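Local atomic coordinates of peroxiredoxin (PDB entry 5EPF), a protein that probably reduces hydrogen peroxide and organic hydroperoxides to water and alcohols at the expense of thioredoxin, as a peroxiredoxin of the BCP/PrxQ subfamily. Residues H58-V69 with D146-R157; M9-D17 with F127-V138. One frame throughout, in Å; residues are numbered along the deposited sequence.

Contact 1: residues H58-V69 with D146-R157; sequences HFRDLAKEFAEV and DAHADKALATLR. With SO4 (sulfate ion), chain B.
The imidazole of His58 is held on both faces and at its edge: the carboxylate of Asp146 stacks on one face, the planes 27° apart with OD1 3.4 Å from CG of His58, while CD1 of Leu62 lies against the opposite face. At the edge, His58 NE2 donates to OD1 of Asp150 over 2.7 Å, nearly straight at 163° and close to the ring plane, although the carboxylate is turned almost perpendicular to the ring. CG of His58 stands anti to the backbone N, which sends the ring across to the helix 146-157. Two carboxylates so near one imidazole would tend to favour its protonated form. The Phe59 ring receives CB of Ala149 over its centre, a CH-pi contact 3.6 Å from the centroid. Phe66 is a knob in a hole formed by Ala149, Ala152, Leu153 and Leu156; CD1 of Leu156 meets its edge, 3.9 Å from CE1, and CD1 of Leu153 lies off-centre over one face. CD2 of Leu153 lies over the Arg157 guanidinium. Arg157 NE gives a 2.8 Å hydrogen bond to a water, which in turn donates to Glu65 O and Glu68 OE1. ND1 of His148 is hydrogen-bonded to Thr126 OG1. The axes of helices 63-68 and 146-157 approach to 10.3 Å and run in the same general direction, 26° apart. Helices 50-61, 63-68 and 145-158 lie against the central sheet of the thioredoxin-like fold: Phe59, Phe66, Ala152 and Leu156 touch Val40 of strand 39-43, and Phe59 stacks on Phe42.

Contact 2: residues M9-D17 with F127-V138; sequences MKTGDTVAD and FVIDTDRKVLDV
Gly12, Asp13 and Val15 are joined to Arg133 and Val135 by three backbone hydrogen bonds with N-H...O angles between 164° and 174°: Val135 N to Asp13 O and Val15 N to Arg133 O bracket a single bridge between Thr14 and Lys134, and Gly12 N to Val135 O extends the contact. A type II turn from Lys10 to Asp13 leads in, with Gly12 taking the positive phi of its third position; Lys10 N also bonds to Asp13 OD1. Lys134 bends at chi2 (-60°) and brings its ammonium back over the N-terminal segment, where NZ donates to Gly12 O at 2.8 Å and to Thr14 OG1 at 2.9 Å. Arg133 folds at chi3, placing Val15 O at the guanidinium edge, 2.7 Å from NH1 and almost in its plane. The Val15 backbone is therefore tied twice to Arg133, its N to the backbone and its O to the side chain. Beneath the backbone bonds lies an apolar layer: CG2 of Val15 crosses CG2 of Val135 at 3.5 Å, and CG of Met9 reaches the same Val135 methyl at 3.8 Å. CB of Met9 also touches CE1 of Phe127 at 3.6 Å. On the hairpin turn 130-133, Asp132 OD1 accepts from Lys134 N at 3.2 Å, an Asx turn. A water joins Thr14 OG1 to Asp132 O. The N-terminal segment thus meets the start of strand 135-139, an edge strand of the five-stranded sheet. Helix 104-109 adds Phe109 against Met9, Val15 and Phe127, and Leu30 of helix 30-33 touches Val15, Asp17 and Arg133.

Overall arrangement
Contacts 1 and 2 have centres about 17 Å apart and alternate along the chain, in the order 9-17, 58-69, 127-138, 146-157. They share the five-stranded mixed sheet: contact 1 packs two helical segments against it, whereas contact 2 adds the N-terminal segment beside one of its two outermost strands, 135-139. That strand is followed directly by helix 145-158, making the two sites neighbours in sequence as well as in space. They meet where Thr155 OG1 lies 2.7 Å from Asp137 OD2, a probable hydrogen bond, and where Ala152 and Leu156 pack on Val128. The chain's start and its last helix are thereby joined to one thioredoxin-like core; the probable active-site cysteine, Cys52, lies on helix 50-61.

Contact 1: residues H58-V69 with D146-R157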
loop_
_atom_site.group_PDB
_atom_site.type_symbol
_atom_site.label_atom_id
_atom_site.label_comp_id
_atom_site.label_asym_id
_atom_site.label_seq_id
_atom_site.Cartn_x
_atom_site.Cartn_y
_atom_site.Cartn_z
ATOM N N HIS A 58 7.126 -1.864 10.101
ATOM C CA HIS A 58 7.601 -3.190 9.723
ATOM C C HIS A 58 7.969 -3.228 8.243
ATOM O O HIS A 58 9.024 -3.764 7.880
ATOM C CB HIS A 58 6.556 -4.243 10.099
ATOM C CG HIS A 58 7.061 -5.651 10.028
ATOM N ND1 HIS A 58 8.213 -6.067 10.654
ATOM C CD2 HIS A 58 6.560 -6.744 9.403
ATOM C CE1 HIS A 58 8.397 -7.357 10.428
ATOM N NE2 HIS A 58 7.410 -7.791 9.668
ATOM N N PHE A 59 7.151 -2.603 7.380
ATOM C CA PHE A 59 7.547 -2.428 5.983
ATOM C C PHE A 59 8.865 -1.672 5.868
ATOM O O PHE A 59 9.743 -2.061 5.084
ATOM C CB PHE A 59 6.465 -1.694 5.197
ATOM C CG PHE A 59 5.383 -2.596 4.653
ATOM C CD1 PHE A 59 5.636 -3.438 3.578
ATOM C CD2 PHE A 59 4.105 -2.603 5.208
ATOM C CE1 PHE A 59 4.639 -4.266 3.071
ATOM C CE2 PHE A 59 3.105 -3.432 4.711
ATOM C CZ PHE A 59 3.385 -4.274 3.629
ATOM N N ARG A 60 9.023 -0.590 6.642
ATOM C CA ARG A 60 10.263 0.179 6.622
ATOM C C ARG A 60 11.454 -0.705 6.957
ATOM O O ARG A 60 12.483 -0.682 6.266
ATOM C CB ARG A 60 10.173 1.302 7.657
ATOM C CG ARG A 60 11.461 2.138 7.788
ATOM C CD ARG A 60 11.432 2.959 9.074
ATOM N NE ARG A 60 11.412 2.087 10.242
ATOM C CZ ARG A 60 11.116 2.475 11.481
ATOM N NH1 ARG A 60 10.797 3.743 11.736
ATOM N NH2 ARG A 60 11.126 1.589 12.465
ATOM N N ASP A 61 11.330 -1.491 8.034
ATOM C CA ASP A 61 12.442 -2.272 8.549
ATOM C C ASP A 61 12.836 -3.388 7.602
ATOM O O ASP A 61 13.942 -3.919 7.724
ATOM C CB ASP A 61 12.062 -2.892 9.897
ATOM C CG ASP A 61 11.876 -1.877 11.008
ATOM O OD1 ASP A 61 12.317 -0.711 10.881
ATOM O OD2 ASP A 61 11.302 -2.268 12.059
ATOM N N LEU A 62 11.953 -3.774 6.677
ATOM C CA LEU A 62 12.231 -4.835 5.715
ATOM C C LEU A 62 12.728 -4.303 4.370
ATOM O O LEU A 62 12.637 -5.012 3.358
ATOM C CB LEU A 62 11.000 -5.729 5.548
ATOM C CG LEU A 62 10.691 -6.629 6.744
ATOM C CD1 LEU A 62 9.296 -7.250 6.589
ATOM C CD2 LEU A 62 11.747 -7.709 6.902
ATOM N N ALA A 63 13.298 -3.092 4.349
ATOM C CA ALA A 63 13.765 -2.493 3.094
ATOM C C ALA A 63 14.695 -3.427 2.311
ATOM O O ALA A 63 14.539 -3.616 1.095
ATOM C CB ALA A 63 14.483 -1.167 3.377
ATOM N N LYS A 64 15.706 -3.986 2.977
ATOM C CA LYS A 64 16.682 -4.798 2.251
ATOM C C LYS A 64 16.053 -6.074 1.702
ATOM O O LYS A 64 16.386 -6.504 0.593
ATOM C CB LYS A 64 17.900 -5.091 3.128
ATOM C CG LYS A 64 18.731 -3.831 3.418
ATOM C CD LYS A 64 20.052 -4.134 4.115
ATOM C CE LYS A 64 19.852 -4.984 5.356
ATOM N NZ LYS A 64 21.158 -5.535 5.843
ATOM N N GLU A 65 15.127 -6.676 2.456
ATOM C CA GLU A 65 14.472 -7.907 2.022
ATOM C C GLU A 65 13.594 -7.674 0.793
ATOM O O GLU A 65 13.570 -8.497 -0.136
ATOM C CB GLU A 65 13.651 -8.485 3.169
ATOM C CG GLU A 65 14.469 -9.029 4.346
ATOM C CD GLU A 65 14.990 -7.976 5.332
ATOM O OE1 GLU A 65 14.860 -6.752 5.118
ATOM O OE2 GLU A 65 15.552 -8.397 6.355
ATOM N N PHE A 66 12.860 -6.561 0.766
ATOM C CA PHE A 66 12.082 -6.254 -0.430
ATOM C C PHE A 66 12.987 -5.940 -1.610
ATOM O O PHE A 66 12.716 -6.370 -2.732
ATOM C CB PHE A 66 11.026 -5.174 -0.163
ATOM C CG PHE A 66 9.832 -5.696 0.594
ATOM C CD1 PHE A 66 8.884 -6.485 -0.045
ATOM C CD2 PHE A 66 9.670 -5.437 1.943
ATOM C CE1 PHE A 66 7.782 -7.010 0.661
ATOM C CE2 PHE A 66 8.577 -5.948 2.647
ATOM C CZ PHE A 66 7.624 -6.734 1.996
ATOM N N ALA A 67 14.098 -5.245 -1.373
ATOM C CA ALA A 67 15.034 -4.992 -2.462
ATOM C C ALA A 67 15.622 -6.289 -3.011
ATOM O O ALA A 67 15.838 -6.411 -4.222
ATOM C CB ALA A 67 16.120 -4.024 -2.010
ATOM N N GLU A 68 15.856 -7.281 -2.147
ATOM C CA GLU A 68 16.422 -8.545 -2.619
ATOM C C GLU A 68 15.507 -9.251 -3.614
ATOM O O GLU A 68 15.996 -9.934 -4.524
ATOM C CB GLU A 68 16.733 -9.482 -1.455
ATOM C CG GLU A 68 17.578 -10.673 -1.913
ATOM C CD GLU A 68 17.427 -11.907 -1.048
ATOM O OE1 GLU A 68 16.821 -11.816 0.041
ATOM O OE2 GLU A 68 17.936 -12.974 -1.465
ATOM N N VAL A 69 14.188 -9.120 -3.452
ATOM C CA VAL A 69 13.241 -9.722 -4.387
ATOM C C VAL A 69 12.822 -8.711 -5.444
ATOM O O VAL A 69 11.866 -8.948 -6.187
ATOM C CB VAL A 69 12.022 -10.360 -3.687
ATOM C CG1 VAL A 69 12.445 -11.599 -2.902
ATOM C CG2 VAL A 69 11.305 -9.353 -2.791
ATOM N N ASP A 146 2.113 -7.201 11.418
ATOM C CA ASP A 146 3.344 -7.641 10.761
ATOM C C ASP A 146 3.049 -8.540 9.571
ATOM O O ASP A 146 3.849 -8.597 8.627
ATOM C CB ASP A 146 4.275 -8.399 11.718
ATOM C CG ASP A 146 4.971 -7.500 12.728
ATOM O OD1 ASP A 146 4.933 -6.268 12.606
ATOM O OD2 ASP A 146 5.582 -8.062 13.666
ATOM N N ALA A 147 1.906 -9.240 9.595
ATOM C CA ALA A 147 1.594 -10.221 8.557
ATOM C C ALA A 147 1.476 -9.572 7.185
ATOM O O ALA A 147 1.698 -10.229 6.166
ATOM C CB ALA A 147 0.301 -10.965 8.895
ATOM N N HIS A 148 1.112 -8.294 7.119
ATOM C CA HIS A 148 1.022 -7.631 5.822
ATOM C C HIS A 148 2.353 -7.676 5.082
ATOM O O HIS A 148 2.426 -8.182 3.957
ATOM C CB HIS A 148 0.484 -6.216 6.005
ATOM C CG HIS A 148 -0.954 -6.204 6.377
ATOM N ND1 HIS A 148 -1.967 -6.161 5.436
ATOM C CD2 HIS A 148 -1.559 -6.313 7.585
ATOM C CE1 HIS A 148 -3.133 -6.202 6.057
ATOM N NE2 HIS A 148 -2.912 -6.309 7.359
ATOM N N ALA A 149 3.429 -7.226 5.719
ATOM C CA ALA A 149 4.724 -7.296 5.057
ATOM C C ALA A 149 5.248 -8.728 5.012
ATOM O O ALA A 149 5.845 -9.136 4.011
ATOM C CB ALA A 149 5.732 -6.360 5.709
ATOM N N ASP A 150 5.010 -9.522 6.067
ATOM C CA ASP A 150 5.589 -10.864 6.108
ATOM C C ASP A 150 4.997 -11.753 5.017
ATOM O O ASP A 150 5.726 -12.471 4.321
ATOM C CB ASP A 150 5.356 -11.512 7.479
ATOM C CG ASP A 150 6.126 -10.823 8.608
ATOM O OD1 ASP A 150 7.103 -10.095 8.340
ATOM O OD2 ASP A 150 5.731 -11.005 9.783
ATOM N N LYS A 151 3.671 -11.743 4.870
ATOM C CA LYS A 151 3.047 -12.573 3.842
ATOM C C LYS A 151 3.392 -12.073 2.452
ATOM O O LYS A 151 3.627 -12.874 1.546
ATOM C CB LYS A 151 1.528 -12.640 4.026
ATOM C CG LYS A 151 1.114 -13.449 5.218
ATOM C CD LYS A 151 -0.338 -13.234 5.588
ATOM C CE LYS A 151 -1.324 -13.662 4.503
ATOM N NZ LYS A 151 -1.323 -15.127 4.293
ATOM N N ALA A 152 3.451 -10.753 2.270
ATOM C CA ALA A 152 3.836 -10.208 0.976
ATOM C C ALA A 152 5.243 -10.646 0.603
ATOM O O ALA A 152 5.489 -11.103 -0.523
ATOM C CB ALA A 152 3.738 -8.690 1.000
ATOM N N LEU A 153 6.177 -10.547 1.551
ATOM C CA LEU A 153 7.548 -10.962 1.288
ATOM C C LEU A 153 7.620 -12.456 0.991
ATOM O O LEU A 153 8.334 -12.874 0.068
ATOM C CB LEU A 153 8.444 -10.563 2.466
ATOM C CG LEU A 153 9.928 -10.882 2.367
ATOM C CD1 LEU A 153 10.549 -10.173 1.165
ATOM C CD2 LEU A 153 10.662 -10.530 3.663
ATOM N N ALA A 154 6.868 -13.280 1.739
ATOM C CA ALA A 154 6.912 -14.721 1.479
ATOM C C ALA A 154 6.350 -15.056 0.095
ATOM O O ALA A 154 6.892 -15.915 -0.612
ATOM C CB ALA A 154 6.192 -15.491 2.587
ATOM N N THR A 155 5.282 -14.372 -0.323
ATOM C CA THR A 155 4.760 -14.582 -1.669
ATOM C C THR A 155 5.790 -14.218 -2.727
ATOM O O THR A 155 5.990 -14.964 -3.704
ATOM C CB THR A 155 3.495 -13.762 -1.850
ATOM O OG1 THR A 155 2.470 -14.342 -1.033
ATOM C CG2 THR A 155 3.080 -13.753 -3.323
ATOM N N LEU A 156 6.469 -13.085 -2.551
ATOM C CA LEU A 156 7.463 -12.672 -3.536
ATOM C C LEU A 156 8.652 -13.635 -3.567
ATOM O O LEU A 156 9.173 -13.960 -4.644
ATOM C CB LEU A 156 7.907 -11.240 -3.226
ATOM C CG LEU A 156 6.784 -10.225 -3.442
ATOM C CD1 LEU A 156 7.050 -8.908 -2.710
ATOM C CD2 LEU A 156 6.572 -9.990 -4.952
ATOM N N ARG A 157 9.086 -14.115 -2.400
ATOM C CA ARG A 157 10.141 -15.121 -2.378
ATOM C C ARG A 157 9.701 -16.401 -3.076
ATOM O O ARG A 157 10.500 -17.035 -3.768
ATOM C CB ARG A 157 10.582 -15.387 -0.935
ATOM C CG ARG A 157 11.377 -14.225 -0.366
ATOM C CD ARG A 157 11.716 -14.371 1.111
ATOM N NE ARG A 157 12.666 -13.350 1.552
ATOM C CZ ARG A 157 13.014 -13.121 2.815
ATOM N NH1 ARG A 157 12.460 -13.822 3.795
ATOM N NH2 ARG A 157 13.922 -12.186 3.093
HETATM S S SO4 B . 10.719 4.121 15.497
HETATM O O1 SO4 B . 10.029 4.840 14.436
HETATM O O2 SO4 B . 9.851 4.005 16.689
HETATM O O3 SO4 B . 11.096 2.775 15.056
HETATM O O4 SO4 B . 11.919 4.865 15.891
HETATM O O HOH W 1 14.092 -11.240 0.318
#

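Contact 2: residues M9-D17 with F127-V138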
loop_
_atom_site.group_PDB
_atom_site.type_symbol
_atom_site.label_atom_id
_atom_site.label_comp_id
_atom_site.label_asym_id
_atom_site.label_seq_id
_atom_site.Cartn_x
_atom_site.Cartn_y
_atom_site.Cartn_z
ATOM N N MET A 9 -11.396 -6.811 -5.128
ATOM C CA MET A 9 -10.153 -7.217 -5.772
ATOM C C MET A 9 -9.564 -8.449 -5.089
ATOM O O MET A 9 -9.429 -8.486 -3.863
ATOM C CB MET A 9 -9.184 -6.044 -5.667
ATOM C CG MET A 9 -7.939 -6.177 -6.494
ATOM S SD MET A 9 -8.211 -5.832 -8.252
ATOM C CE MET A 9 -8.503 -4.077 -8.124
ATOM N N LYS A 10 -9.201 -9.460 -5.888
ATOM C CA LYS A 10 -8.677 -10.722 -5.367
ATOM C C LYS A 10 -7.532 -11.232 -6.242
ATOM O O LYS A 10 -7.308 -10.756 -7.358
ATOM C CB LYS A 10 -9.780 -11.776 -5.265
ATOM C CG LYS A 10 -10.403 -12.107 -6.601
ATOM C CD LYS A 10 -11.453 -13.199 -6.477
ATOM C CE LYS A 10 -12.048 -13.521 -7.837
ATOM N NZ LYS A 10 -12.518 -14.926 -7.926
ATOM N N THR A 11 -6.791 -12.206 -5.711
ATOM C CA THR A 11 -5.687 -12.810 -6.446
ATOM C C THR A 11 -6.146 -13.280 -7.822
ATOM O O THR A 11 -7.200 -13.907 -7.962
ATOM C CB THR A 11 -5.103 -13.968 -5.629
ATOM O OG1 THR A 11 -4.530 -13.420 -4.439
ATOM C CG2 THR A 11 -4.032 -14.712 -6.404
ATOM N N GLY A 12 -5.358 -12.938 -8.844
ATOM C CA GLY A 12 -5.680 -13.252 -10.218
ATOM C C GLY A 12 -6.425 -12.167 -10.971
ATOM O O GLY A 12 -6.541 -12.263 -12.199
ATOM N N ASP A 13 -6.946 -11.147 -10.286
ATOM C CA ASP A 13 -7.545 -9.999 -10.961
ATOM C C ASP A 13 -6.450 -9.086 -11.526
ATOM O O ASP A 13 -5.324 -9.060 -11.034
ATOM C CB ASP A 13 -8.395 -9.173 -9.981
ATOM C CG ASP A 13 -9.657 -9.881 -9.530
ATOM O OD1 ASP A 13 -10.285 -9.380 -8.571
ATOM O OD2 ASP A 13 -10.038 -10.905 -10.135
ATOM N N THR A 14 -6.799 -8.308 -12.550
ATOM C CA THR A 14 -5.933 -7.269 -13.097
ATOM C C THR A 14 -6.374 -5.930 -12.518
ATOM O O THR A 14 -7.553 -5.565 -12.611
ATOM C CB THR A 14 -6.040 -7.212 -14.625
ATOM O OG1 THR A 14 -5.630 -8.462 -15.180
ATOM C CG2 THR A 14 -5.148 -6.125 -15.196
ATOM N N VAL A 15 -5.427 -5.204 -11.926
ATOM C CA VAL A 15 -5.679 -3.881 -11.358
ATOM C C VAL A 15 -5.619 -2.835 -12.458
ATOM O O VAL A 15 -4.688 -2.832 -13.258
ATOM C CB VAL A 15 -4.606 -3.577 -10.291
ATOM C CG1 VAL A 15 -4.743 -2.154 -9.753
ATOM C CG2 VAL A 15 -4.635 -4.641 -9.193
ATOM N N ALA A 16 -6.572 -1.909 -12.474
ATOM C CA ALA A 16 -6.466 -0.762 -13.367
ATOM C C ALA A 16 -5.361 0.189 -12.897
ATOM O O ALA A 16 -5.113 0.341 -11.699
ATOM C CB ALA A 16 -7.800 -0.021 -13.410
ATOM N N ASP A 17 -4.659 0.799 -13.848
ATOM C CA ASP A 17 -3.657 1.802 -13.515
ATOM C C ASP A 17 -4.338 2.986 -12.836
ATOM O O ASP A 17 -5.523 3.242 -13.041
ATOM C CB ASP A 17 -2.943 2.225 -14.808
ATOM C CG ASP A 17 -1.598 2.876 -14.566
ATOM O OD1 ASP A 17 -1.095 2.868 -13.420
ATOM O OD2 ASP A 17 -1.022 3.401 -15.547
ATOM N N PHE A 127 -2.298 -5.447 -1.134
ATOM C CA PHE A 127 -2.321 -6.107 -2.438
ATOM C C PHE A 127 -0.897 -6.216 -2.958
ATOM O O PHE A 127 -0.204 -5.201 -3.092
ATOM C CB PHE A 127 -3.180 -5.297 -3.415
ATOM C CG PHE A 127 -4.609 -5.165 -2.961
ATOM C CD1 PHE A 127 -5.566 -6.106 -3.312
ATOM C CD2 PHE A 127 -4.989 -4.115 -2.127
ATOM C CE1 PHE A 127 -6.871 -6.021 -2.862
ATOM C CE2 PHE A 127 -6.311 -4.009 -1.665
ATOM C CZ PHE A 127 -7.240 -4.968 -2.046
ATOM N N VAL A 128 -0.463 -7.434 -3.273
ATOM C CA VAL A 128 0.817 -7.625 -3.953
ATOM C C VAL A 128 0.520 -7.634 -5.449
ATOM O O VAL A 128 -0.232 -8.493 -5.929
ATOM C CB VAL A 128 1.494 -8.933 -3.512
ATOM C CG1 VAL A 128 2.836 -9.091 -4.200
ATOM C CG2 VAL A 128 1.631 -9.004 -2.002
ATOM N N ILE A 129 1.060 -6.655 -6.175
ATOM C CA ILE A 129 0.705 -6.406 -7.573
ATOM C C ILE A 129 1.924 -6.659 -8.455
ATOM O O ILE A 129 2.978 -6.045 -8.259
ATOM C CB ILE A 129 0.196 -4.966 -7.761
ATOM C CG1 ILE A 129 -0.973 -4.665 -6.797
ATOM C CG2 ILE A 129 -0.170 -4.713 -9.250
ATOM C CD1 ILE A 129 -1.368 -3.194 -6.740
ATOM N N ASP A 130 1.783 -7.552 -9.439
ATOM C CA ASP A 130 2.898 -7.864 -10.316
ATOM C C ASP A 130 3.046 -6.774 -11.388
ATOM O O ASP A 130 2.200 -5.887 -11.541
ATOM C CB ASP A 130 2.662 -9.218 -10.995
ATOM C CG ASP A 130 3.948 -9.955 -11.358
ATOM O OD1 ASP A 130 5.052 -9.360 -11.301
ATOM O OD2 ASP A 130 3.819 -11.153 -11.714
ATOM N N THR A 131 4.126 -6.875 -12.178
ATOM C CA THR A 131 4.442 -5.833 -13.157
ATOM C C THR A 131 3.422 -5.751 -14.282
ATOM O O THR A 131 3.323 -4.704 -14.933
ATOM C CB THR A 131 5.857 -6.002 -13.726
ATOM O OG1 THR A 131 5.991 -7.291 -14.326
ATOM C CG2 THR A 131 6.887 -5.851 -12.636
ATOM N N ASP A 132 2.666 -6.821 -14.526
ATOM C CA ASP A 132 1.576 -6.804 -15.497
ATOM C C ASP A 132 0.230 -6.469 -14.864
ATOM O O ASP A 132 -0.819 -6.693 -15.477
ATOM C CB ASP A 132 1.496 -8.143 -16.241
ATOM C CG ASP A 132 1.238 -9.318 -15.312
ATOM O OD1 ASP A 132 1.076 -9.116 -14.084
ATOM O OD2 ASP A 132 1.173 -10.452 -15.830
ATOM N N ARG A 133 0.243 -5.984 -13.633
ATOM C CA ARG A 133 -0.929 -5.540 -12.884
ATOM C C ARG A 133 -1.806 -6.677 -12.364
ATOM O O ARG A 133 -2.898 -6.412 -11.836
ATOM C CB ARG A 133 -1.719 -4.413 -13.568
ATOM C CG ARG A 133 -0.989 -3.060 -13.480
ATOM C CD ARG A 133 -1.765 -1.904 -14.095
ATOM N NE ARG A 133 -1.697 -1.945 -15.548
ATOM C CZ ARG A 133 -2.712 -2.259 -16.348
ATOM N NH1 ARG A 133 -3.909 -2.543 -15.854
ATOM N NH2 ARG A 133 -2.525 -2.272 -17.658
ATOM N N LYS A 134 -1.353 -7.929 -12.448
ATOM C CA LYS A 134 -2.055 -9.016 -11.775
ATOM C C LYS A 134 -1.859 -8.961 -10.269
ATOM O O LYS A 134 -0.753 -8.718 -9.776
ATOM C CB LYS A 134 -1.555 -10.374 -12.277
ATOM C CG LYS A 134 -2.110 -10.783 -13.645
ATOM C CD LYS A 134 -3.645 -10.881 -13.578
ATOM C CE LYS A 134 -4.248 -11.398 -14.867
ATOM N NZ LYS A 134 -5.714 -11.339 -14.734
ATOM N N VAL A 135 -2.934 -9.236 -9.530
ATOM C CA VAL A 135 -2.848 -9.404 -8.080
ATOM C C VAL A 135 -2.252 -10.777 -7.759
ATOM O O VAL A 135 -2.798 -11.816 -8.147
ATOM C CB VAL A 135 -4.225 -9.225 -7.422
ATOM C CG1 VAL A 135 -4.132 -9.407 -5.919
ATOM C CG2 VAL A 135 -4.823 -7.862 -7.745
ATOM N N LEU A 136 -1.121 -10.780 -7.047
ATOM C CA LEU A 136 -0.431 -12.000 -6.638
ATOM C C LEU A 136 -0.862 -12.488 -5.262
ATOM O O LEU A 136 -0.739 -13.684 -4.970
ATOM C CB LEU A 136 1.075 -11.752 -6.601
ATOM C CG LEU A 136 1.724 -11.370 -7.925
ATOM C CD1 LEU A 136 3.194 -11.049 -7.710
ATOM C CD2 LEU A 136 1.526 -12.481 -8.960
ATOM N N ASP A 137 -1.322 -11.589 -4.395
ATOM C CA ASP A 137 -1.721 -11.962 -3.039
ATOM C C ASP A 137 -2.514 -10.806 -2.452
ATOM O O ASP A 137 -2.350 -9.662 -2.871
ATOM C CB ASP A 137 -0.483 -12.264 -2.172
ATOM C CG ASP A 137 -0.787 -13.107 -0.935
ATOM O OD1 ASP A 137 -1.916 -13.604 -0.767
ATOM O OD2 ASP A 137 0.147 -13.257 -0.125
ATOM N N VAL A 138 -3.386 -11.125 -1.500
ATOM C CA VAL A 138 -4.161 -10.153 -0.735
ATOM C C VAL A 138 -4.068 -10.528 0.738
ATOM O O VAL A 138 -4.312 -11.686 1.099
ATOM C CB VAL A 138 -5.639 -10.098 -1.172
ATOM C CG1 VAL A 138 -6.388 -9.025 -0.378
ATOM C CG2 VAL A 138 -5.760 -9.845 -2.679
HETATM O O HOH W 2 -3.253 -15.345 -2.731
HETATM O O HOH W 3 -2.808 -8.372 -16.260
#